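Local coordinates for protein sulfoquinovosidase (PDB 5AEG) that hydrolyses sulfoquinovosyl diacylglycerides and sulfoquinovosyl glycerol, releasing the sulfoquinovose that the bacterium degrades as a source of carbon and sulfur, at residues A[563-568]-A[674-678]; A[568-574]-A[667-672]. All blocks are in the same frame, centred on the assembly; numbering follows the deposited sequence.

Contact 1: A[563-568]-A[674-678]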
ATOM      1  N   THR A 563      -0.492 -12.589  23.300  1.00 20.27           N
ATOM      2  CA  THR A 563      -0.362 -14.046  23.483  1.00 22.42           C
ATOM      3  C   THR A 563      -1.122 -14.784  22.389  1.00 20.31           C
ATOM      4  O   THR A 563      -0.653 -15.785  21.926  1.00 22.29           O
ATOM      5  CB  THR A 563      -0.845 -14.452  24.872  1.00 23.01           C
ATOM      6  OG1 THR A 563      -0.059 -13.749  25.799  1.00 24.44           O
ATOM      7  CG2 THR A 563      -0.621 -15.875  25.109  1.00 25.13           C
ATOM      8  N   VAL A 564      -2.279 -14.282  22.012  1.00 20.66           N
ATOM      9  CA  VAL A 564      -3.017 -14.825  20.824  1.00 22.40           C
ATOM     10  C   VAL A 564      -2.049 -14.801  19.654  1.00 22.39           C
ATOM     11  O   VAL A 564      -1.818 -15.825  18.999  1.00 22.67           O
ATOM     12  CB  VAL A 564      -4.324 -14.101  20.593  1.00 22.25           C
ATOM     13  CG1 VAL A 564      -4.967 -14.461  19.267  1.00 22.16           C
ATOM     14  CG2 VAL A 564      -5.302 -14.368  21.795  1.00 23.90           C
ATOM     15  N   PHE A 565      -1.482 -13.624  19.365  1.00 21.22           N
ATOM     16  CA  PHE A 565      -0.722 -13.439  18.150  1.00 21.48           C
ATOM     17  C   PHE A 565       0.486 -14.394  18.148  1.00 22.05           C
ATOM     18  O   PHE A 565       0.810 -15.056  17.124  1.00 20.68           O
ATOM     19  CB  PHE A 565      -0.247 -11.936  18.072  1.00 20.48           C
ATOM     20  CG  PHE A 565       0.748 -11.667  16.997  1.00 19.66           C
ATOM     21  CD1 PHE A 565       0.328 -11.574  15.690  1.00 20.25           C
ATOM     22  CD2 PHE A 565       2.058 -11.386  17.306  1.00 19.03           C
ATOM     23  CE1 PHE A 565       1.242 -11.256  14.684  1.00 19.88           C
ATOM     24  CE2 PHE A 565       2.984 -11.035  16.345  1.00 18.96           C
ATOM     25  CZ  PHE A 565       2.569 -11.000  14.990  1.00 20.55           C
ATOM     26  N   THR A 566       1.197 -14.461  19.253  1.00 19.65           N
ATOM     27  CA  THR A 566       2.415 -15.283  19.326  1.00 20.46           C
ATOM     28  C   THR A 566       2.072 -16.799  19.245  1.00 21.57           C
ATOM     29  O   THR A 566       2.824 -17.552  18.659  1.00 20.80           O
ATOM     30  CB  THR A 566       3.311 -15.018  20.558  1.00 23.06           C
ATOM     31  OG1 THR A 566       2.553 -15.175  21.759  1.00 20.37           O
ATOM     32  CG2 THR A 566       3.885 -13.611  20.466  1.00 24.78           C
ATOM     33  N   THR A 567       0.899 -17.179  19.727  1.00 23.04           N
ATOM     34  CA  THR A 567       0.450 -18.564  19.606  1.00 24.97           C
ATOM     35  C   THR A 567       0.296 -18.988  18.121  1.00 25.85           C
ATOM     36  O   THR A 567       0.620 -20.133  17.728  1.00 25.99           O
ATOM     37  CB  THR A 567      -0.831 -18.787  20.329  1.00 26.92           C
ATOM     38  OG1 THR A 567      -0.671 -18.462  21.722  1.00 24.95           O
ATOM     39  CG2 THR A 567      -1.305 -20.291  20.196  1.00 25.52           C
ATOM     40  N   LEU A 568      -0.143 -18.038  17.275  1.00 21.07           N
ATOM     41  CA  LEU A 568      -0.238 -18.284  15.856  1.00 22.72           C
ATOM     42  C   LEU A 568       1.047 -18.329  15.088  1.00 21.76           C
ATOM     43  O   LEU A 568       0.996 -18.664  13.884  1.00 22.11           O
ATOM     44  CB  LEU A 568      -1.164 -17.248  15.213  1.00 24.34           C
ATOM     45  CG  LEU A 568      -2.598 -17.195  15.703  1.00 25.39           C
ATOM     46  CD1 LEU A 568      -3.241 -16.006  15.039  1.00 31.64           C
ATOM     47  CD2 LEU A 568      -3.331 -18.433  15.261  1.00 25.26           C
ATOM     48  N   SER A 674      -6.690 -24.176  21.037  1.00 26.01           N
ATOM     49  CA  SER A 674      -5.962 -23.730  22.215  1.00 28.03           C
ATOM     50  C   SER A 674      -6.099 -22.213  22.502  1.00 32.59           C
ATOM     51  O   SER A 674      -5.870 -21.777  23.612  1.00 33.92           O
ATOM     52  CB  SER A 674      -4.502 -24.104  22.069  1.00 28.93           C
ATOM     53  OG  SER A 674      -3.695 -23.185  21.329  1.00 28.35           O
ATOM     54  N   LEU A 675      -6.558 -21.428  21.532  1.00 33.43           N
ATOM     55  CA  LEU A 675      -6.694 -19.945  21.651  1.00 31.67           C
ATOM     56  C   LEU A 675      -7.612 -19.473  22.764  1.00 34.53           C
ATOM     57  O   LEU A 675      -7.235 -18.584  23.550  1.00 46.41           O
ATOM     58  CB  LEU A 675      -7.192 -19.327  20.326  1.00 31.05           C
ATOM     59  CG  LEU A 675      -6.233 -19.434  19.140  1.00 30.16           C
ATOM     60  CD1 LEU A 675      -6.855 -18.822  17.886  1.00 33.64           C
ATOM     61  CD2 LEU A 675      -4.925 -18.765  19.432  1.00 33.86           C
ATOM     62  N   LYS A 676      -8.756 -20.088  22.856  1.00 29.03           N
ATOM     63  CA  LYS A 676      -9.718 -19.741  23.829  1.00 41.34           C
ATOM     64  C   LYS A 676      -9.309 -19.951  25.328  1.00 49.61           C
ATOM     65  O   LYS A 676      -9.888 -19.323  26.211  1.00 52.79           O
ATOM     66  CB  LYS A 676     -10.986 -20.529  23.560  1.00 38.19           C
ATOM     67  CG  LYS A 676     -10.993 -21.885  24.188  1.00 42.70           C
ATOM     68  CD  LYS A 676     -12.339 -22.533  24.003  1.00 44.90           C
ATOM     69  CE  LYS A 676     -12.650 -22.897  22.558  1.00 45.66           C
ATOM     70  NZ  LYS A 676     -11.591 -23.739  21.922  1.00 44.75           N
ATOM     71  N   SER A 677      -8.363 -20.810  25.623  1.00 44.28           N
ATOM     72  CA  SER A 677      -7.964 -20.953  27.017  1.00 51.97           C
ATOM     73  C   SER A 677      -6.724 -20.108  27.352  1.00 57.76           C
ATOM     74  O   SER A 677      -6.169 -20.232  28.417  1.00 51.25           O
ATOM     75  CB  SER A 677      -7.753 -22.429  27.329  1.00 49.28           C
ATOM     76  OG  SER A 677      -6.883 -22.973  26.386  1.00 53.94           O
ATOM     77  N   ILE A 678      -6.280 -19.240  26.450  1.00 58.86           N
ATOM     78  CA  ILE A 678      -5.155 -18.337  26.748  1.00 60.09           C
ATOM     79  C   ILE A 678      -5.518 -17.471  27.915  1.00 53.72           C
ATOM     80  O   ILE A 678      -6.579 -16.910  27.858  1.00 58.14           O
ATOM     81  CB  ILE A 678      -4.828 -17.458  25.497  1.00 62.10           C
ATOM     82  CG1 ILE A 678      -3.785 -18.200  24.630  1.00 55.60           C
ATOM     83  CG2 ILE A 678      -4.364 -16.035  25.847  1.00 60.64           C
ATOM     84  CD1 ILE A 678      -3.803 -17.789  23.181  1.00 57.42           C
TER
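I678, the last residue of the model, lies against the end of helix 552-567 and covers three of its side chains, T563, V564 and T567. Its two branches divide the work. CG2 meets the methyl of T563, with T563 CG2 and I678 CG2 3.8 Å apart as the two side chains lie alongside and point opposite ways. CD1 lies over V564 and T567: it comes within 4.0 Å of V564 CG2, the two side chains crossing at nearly a right angle, and also touches the hydroxyl of T567, OG1 to I678 CD1 3.5 Å.

L675, three residues back, supplies the second set of apolar contacts. Its CD2 sits 4.0 Å from T567 CG2 and touches V564 more loosely, while its CD1 faces L568, 4.4 Å from L568 CD2. V564 and L568 both also pack on F530.

No hydrogen bond crosses; the polar groups are settled on their own sides. In T567, chi1 of -59° puts CG2 anti to the backbone N, facing L675, and OG1 beside that N, from where it bonds T563 O at 2.7 Å. T563 O thus takes two donors, T567 OG1 and T567 N, from opposite faces of its carbonyl plane. T563 OG1 is engaged with A559 O and K281 NZ. S674 OG, near T567 CG2, bonds L671 O, and S677 OG bonds S674 O.

The C-terminal tail is therefore laid on the barrel-domain helix largely through methyl groups. Both threonines turn CG2 to the tail and keep their hydroxyls bonded to helix carbonyls, so the join depends on fit between apolar surfaces and lacks the directional restraint of a hydrogen bond.

Contact 2: A[568-574]-A[667-672]; sequences LKPYLKE and EWAALF
Y571 and W668 face each other with their CA atoms 7.5 Å apart, and L568 and L671 pair at 7.6 Å, so the start of helix 569-582 and the 667-672 segment run past each other in opposite senses. The indole of W668 is the hub. Y571 turns its edge onto one face of it, Y571 CD1 to W668 CD1 3.5 Å, with the planes at 78°, and Y571 CA lies over the six-membered ring in a CH-pi contact. P570 CB adds an apolar touch 4.0 Å from W668 CZ3. F672 in turn sends its edge to the face of Y571, CZ standing 3.6 Å above the centre of the tyrosine ring, with the planes at 89°. This makes an aromatic cluster of two successive T-shaped pairs, set where the chain leaving the C-terminal beta sheet of this GH31 enzyme packs on a helix that comes after the last barrel strand, 534-536; I613 of strand 613-615 packs on both Y571 and F672. W668 is also the N-cap residue of helix 669-673, its O accepting F672 N. Beside the cluster, L568 CD2 lies 3.8 Å from F672 CE1, and L671 CD2 touches P570 CG. The tyrosine hydroxyl is held by L609 O and D612 N. The one hydrogen bond across runs from W668 NE1 to E574 OE1, 2.9 Å and bent to 145°, meeting the oxygen on its syn side but out of the carboxylate plane. The extended E574 chain carries that oxygen to the indole edge, where E667 OE2, 4.4 Å from E574 OE1, may disfavour full charge on both carboxylates.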
ATOM      1  N   LEU A 568      -0.143 -18.038  17.275  1.00 21.07           N
ATOM      2  CA  LEU A 568      -0.238 -18.284  15.856  1.00 22.72           C
ATOM      3  C   LEU A 568       1.047 -18.329  15.088  1.00 21.76           C
ATOM      4  O   LEU A 568       0.996 -18.664  13.884  1.00 22.11           O
ATOM      5  CB  LEU A 568      -1.164 -17.248  15.213  1.00 24.34           C
ATOM      6  CG  LEU A 568      -2.598 -17.195  15.703  1.00 25.39           C
ATOM      7  CD1 LEU A 568      -3.241 -16.006  15.039  1.00 31.64           C
ATOM      8  CD2 LEU A 568      -3.331 -18.433  15.261  1.00 25.26           C
ATOM      9  N   LYS A 569       2.201 -18.017  15.705  1.00 21.19           N
ATOM     10  CA  LYS A 569       3.465 -17.940  15.020  1.00 21.92           C
ATOM     11  C   LYS A 569       3.715 -18.989  13.916  1.00 23.91           C
ATOM     12  O   LYS A 569       4.068 -18.631  12.788  1.00 23.74           O
ATOM     13  CB  LYS A 569       4.636 -17.855  15.957  1.00 22.41           C
ATOM     14  CG  LYS A 569       6.020 -17.963  15.346  1.00 22.54           C
ATOM     15  CD  LYS A 569       7.136 -17.682  16.336  1.00 24.53           C
ATOM     16  CE  LYS A 569       8.468 -17.571  15.632  1.00 23.59           C
ATOM     17  NZ  LYS A 569       9.476 -17.373  16.680  1.00 25.63           N
ATOM     18  N   PRO A 570       3.564 -20.281  14.240  1.00 24.27           N
ATOM     19  CA  PRO A 570       3.982 -21.242  13.208  1.00 24.06           C
ATOM     20  C   PRO A 570       3.040 -21.227  12.014  1.00 20.97           C
ATOM     21  O   PRO A 570       3.465 -21.460  10.883  1.00 23.51           O
ATOM     22  CB  PRO A 570       3.978 -22.621  13.972  1.00 25.47           C
ATOM     23  CG  PRO A 570       3.079 -22.360  15.101  1.00 27.72           C
ATOM     24  CD  PRO A 570       3.288 -20.940  15.523  1.00 23.43           C
ATOM     25  N   TYR A 571       1.781 -20.915  12.253  1.00 21.43           N
ATOM     26  CA  TYR A 571       0.781 -20.821  11.210  1.00 22.65           C
ATOM     27  C   TYR A 571       1.054 -19.607  10.297  1.00 23.59           C
ATOM     28  O   TYR A 571       1.105 -19.738   9.069  1.00 21.95           O
ATOM     29  CB  TYR A 571      -0.611 -20.711  11.817  1.00 22.49           C
ATOM     30  CG  TYR A 571      -1.711 -20.500  10.848  1.00 21.90           C
ATOM     31  CD1 TYR A 571      -2.122 -21.526   9.982  1.00 23.12           C
ATOM     32  CD2 TYR A 571      -2.314 -19.264  10.702  1.00 22.17           C
ATOM     33  CE1 TYR A 571      -3.131 -21.374   9.095  1.00 21.89           C
ATOM     34  CE2 TYR A 571      -3.348 -19.091   9.788  1.00 21.55           C
ATOM     35  CZ  TYR A 571      -3.764 -20.144   8.988  1.00 24.11           C
ATOM     36  OH  TYR A 571      -4.769 -19.945   8.089  1.00 20.51           O
ATOM     37  N   LEU A 572       1.291 -18.458  10.938  1.00 20.75           N
ATOM     38  CA  LEU A 572       1.689 -17.238  10.182  1.00 21.91           C
ATOM     39  C   LEU A 572       3.012 -17.406   9.365  1.00 22.49           C
ATOM     40  O   LEU A 572       3.136 -16.976   8.245  1.00 22.41           O
ATOM     41  CB  LEU A 572       1.849 -16.090  11.140  1.00 21.47           C
ATOM     42  CG  LEU A 572       0.575 -15.612  11.836  1.00 24.70           C
ATOM     43  CD1 LEU A 572       0.833 -14.487  12.862  1.00 25.90           C
ATOM     44  CD2 LEU A 572      -0.481 -15.155  10.812  1.00 27.89           C
ATOM     45  N   LYS A 573       3.971 -18.106   9.933  1.00 24.90           N
ATOM     46  CA  LYS A 573       5.260 -18.282   9.345  1.00 25.60           C
ATOM     47  C   LYS A 573       5.080 -19.146   8.108  1.00 23.88           C
ATOM     48  O   LYS A 573       5.640 -18.845   7.079  1.00 25.02           O
ATOM     49  CB  LYS A 573       6.194 -18.874  10.453  1.00 32.95           C
ATOM     50  CG  LYS A 573       7.598 -19.144  10.062  1.00 40.80           C
ATOM     51  CD  LYS A 573       8.552 -19.281  11.277  1.00 45.66           C
ATOM     52  CE  LYS A 573      10.006 -19.327  10.767  1.00 54.42           C
ATOM     53  NZ  LYS A 573      10.605 -17.940  10.545  1.00 49.51           N
ATOM     54  N   GLU A 574       4.265 -20.195   8.183  1.00 22.06           N
ATOM     55  CA  GLU A 574       3.914 -20.950   7.002  1.00 23.90           C
ATOM     56  C   GLU A 574       3.249 -20.080   5.894  1.00 24.06           C
ATOM     57  O   GLU A 574       3.611 -20.168   4.699  1.00 22.69           O
ATOM     58  CB  GLU A 574       3.041 -22.165   7.378  1.00 23.12           C
ATOM     59  CG  GLU A 574       2.486 -22.941   6.154  1.00 26.47           C
ATOM     60  CD  GLU A 574       1.487 -24.025   6.565  1.00 29.94           C
ATOM     61  OE1 GLU A 574       0.258 -23.798   6.782  1.00 29.53           O
ATOM     62  OE2 GLU A 574       1.984 -25.127   6.794  1.00 35.63           O
ATOM     63  N   GLU A 667      -5.556 -28.681   9.305  1.00 28.98           N
ATOM     64  CA  GLU A 667      -4.515 -29.443   9.975  1.00 31.85           C
ATOM     65  C   GLU A 667      -3.962 -28.730  11.160  1.00 33.41           C
ATOM     66  O   GLU A 667      -3.338 -29.334  11.983  1.00 28.74           O
ATOM     67  CB  GLU A 667      -3.409 -29.876   9.009  1.00 36.70           C
ATOM     68  CG  GLU A 667      -2.486 -28.796   8.466  1.00 45.72           C
ATOM     69  CD  GLU A 667      -3.037 -28.044   7.215  1.00 48.13           C
ATOM     70  OE1 GLU A 667      -4.285 -27.974   6.966  1.00 47.36           O
ATOM     71  OE2 GLU A 667      -2.179 -27.497   6.494  1.00 51.98           O
ATOM     72  N   TRP A 668      -4.224 -27.422  11.289  1.00 28.05           N
ATOM     73  CA  TRP A 668      -3.865 -26.607  12.464  1.00 26.64           C
ATOM     74  C   TRP A 668      -4.963 -26.476  13.544  1.00 27.03           C
ATOM     75  O   TRP A 668      -4.844 -25.641  14.486  1.00 23.34           O
ATOM     76  CB  TRP A 668      -3.565 -25.149  11.947  1.00 25.18           C
ATOM     77  CG  TRP A 668      -2.364 -25.081  11.020  1.00 22.83           C
ATOM     78  CD1 TRP A 668      -2.371 -25.009   9.619  1.00 22.15           C
ATOM     79  CD2 TRP A 668      -1.032 -24.982  11.408  1.00 22.21           C
ATOM     80  NE1 TRP A 668      -1.100 -24.910   9.148  1.00 24.36           N
ATOM     81  CE2 TRP A 668      -0.259 -24.897  10.236  1.00 24.53           C
ATOM     82  CE3 TRP A 668      -0.383 -24.977  12.646  1.00 27.21           C
ATOM     83  CZ2 TRP A 668       1.072 -24.767  10.283  1.00 24.87           C
ATOM     84  CZ3 TRP A 668       0.982 -24.874  12.659  1.00 25.32           C
ATOM     85  CH2 TRP A 668       1.676 -24.751  11.502  1.00 24.12           C
ATOM     86  N   ALA A 669      -6.029 -27.281  13.440  1.00 29.00           N
ATOM     87  CA  ALA A 669      -7.163 -27.140  14.338  1.00 25.00           C
ATOM     88  C   ALA A 669      -6.808 -27.272  15.804  1.00 26.68           C
ATOM     89  O   ALA A 669      -7.397 -26.577  16.617  1.00 27.01           O
ATOM     90  CB  ALA A 669      -8.294 -28.109  14.031  1.00 27.25           C
ATOM     91  N   ALA A 670      -5.878 -28.144  16.157  1.00 25.94           N
ATOM     92  CA  ALA A 670      -5.508 -28.247  17.559  1.00 29.94           C
ATOM     93  C   ALA A 670      -4.853 -26.921  18.051  1.00 31.15           C
ATOM     94  O   ALA A 670      -5.146 -26.472  19.137  1.00 28.72           O
ATOM     95  CB  ALA A 670      -4.586 -29.393  17.810  1.00 29.27           C
ATOM     96  N   LEU A 671      -3.998 -26.293  17.243  1.00 30.27           N
ATOM     97  CA  LEU A 671      -3.398 -24.960  17.628  1.00 27.60           C
ATOM     98  C   LEU A 671      -4.562 -23.962  17.834  1.00 28.16           C
ATOM     99  O   LEU A 671      -4.615 -23.298  18.815  1.00 25.57           O
ATOM    100  CB  LEU A 671      -2.445 -24.443  16.561  1.00 29.47           C
ATOM    101  CG  LEU A 671      -1.713 -23.129  16.915  1.00 30.16           C
ATOM    102  CD1 LEU A 671      -0.820 -23.318  18.122  1.00 32.99           C
ATOM    103  CD2 LEU A 671      -0.907 -22.760  15.738  1.00 28.16           C
ATOM    104  N   PHE A 672      -5.518 -23.920  16.926  1.00 27.13           N
ATOM    105  CA  PHE A 672      -6.596 -22.939  17.013  1.00 26.42           C
ATOM    106  C   PHE A 672      -7.539 -23.211  18.166  1.00 30.15           C
ATOM    107  O   PHE A 672      -8.020 -22.286  18.785  1.00 27.06           O
ATOM    108  CB  PHE A 672      -7.388 -22.831  15.711  1.00 27.01           C
ATOM    109  CG  PHE A 672      -6.546 -22.540  14.480  1.00 26.06           C
ATOM    110  CD1 PHE A 672      -5.392 -21.809  14.559  1.00 24.58           C
ATOM    111  CD2 PHE A 672      -6.921 -23.059  13.238  1.00 24.54           C
ATOM    112  CE1 PHE A 672      -4.639 -21.538  13.440  1.00 24.24           C
ATOM    113  CE2 PHE A 672      -6.174 -22.778  12.093  1.00 25.00           C
ATOM    114  CZ  PHE A 672      -5.052 -21.999  12.193  1.00 22.94           C
TER

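Both contacts join the C-terminal end of the chain to the two consecutive helices after the last barrel strand: contact 1 to 552-567, contact 2 to 569-582. Each is partly buried, and both lie toward the periphery, well away from the annotated sites. L568, between the helices, belongs to both, and T567 O against L671 CD1 (3.5 Å) makes their packing continuous. Along the sequence, contact 2 falls within the span that contact 1 brackets. Their chemistry differs: the tail in contact 1 meets the helix chiefly through aliphatic groups, whereas contact 2, beside the C-terminal sheet, combines ring stacking with a hydrogen bond on its more exposed side.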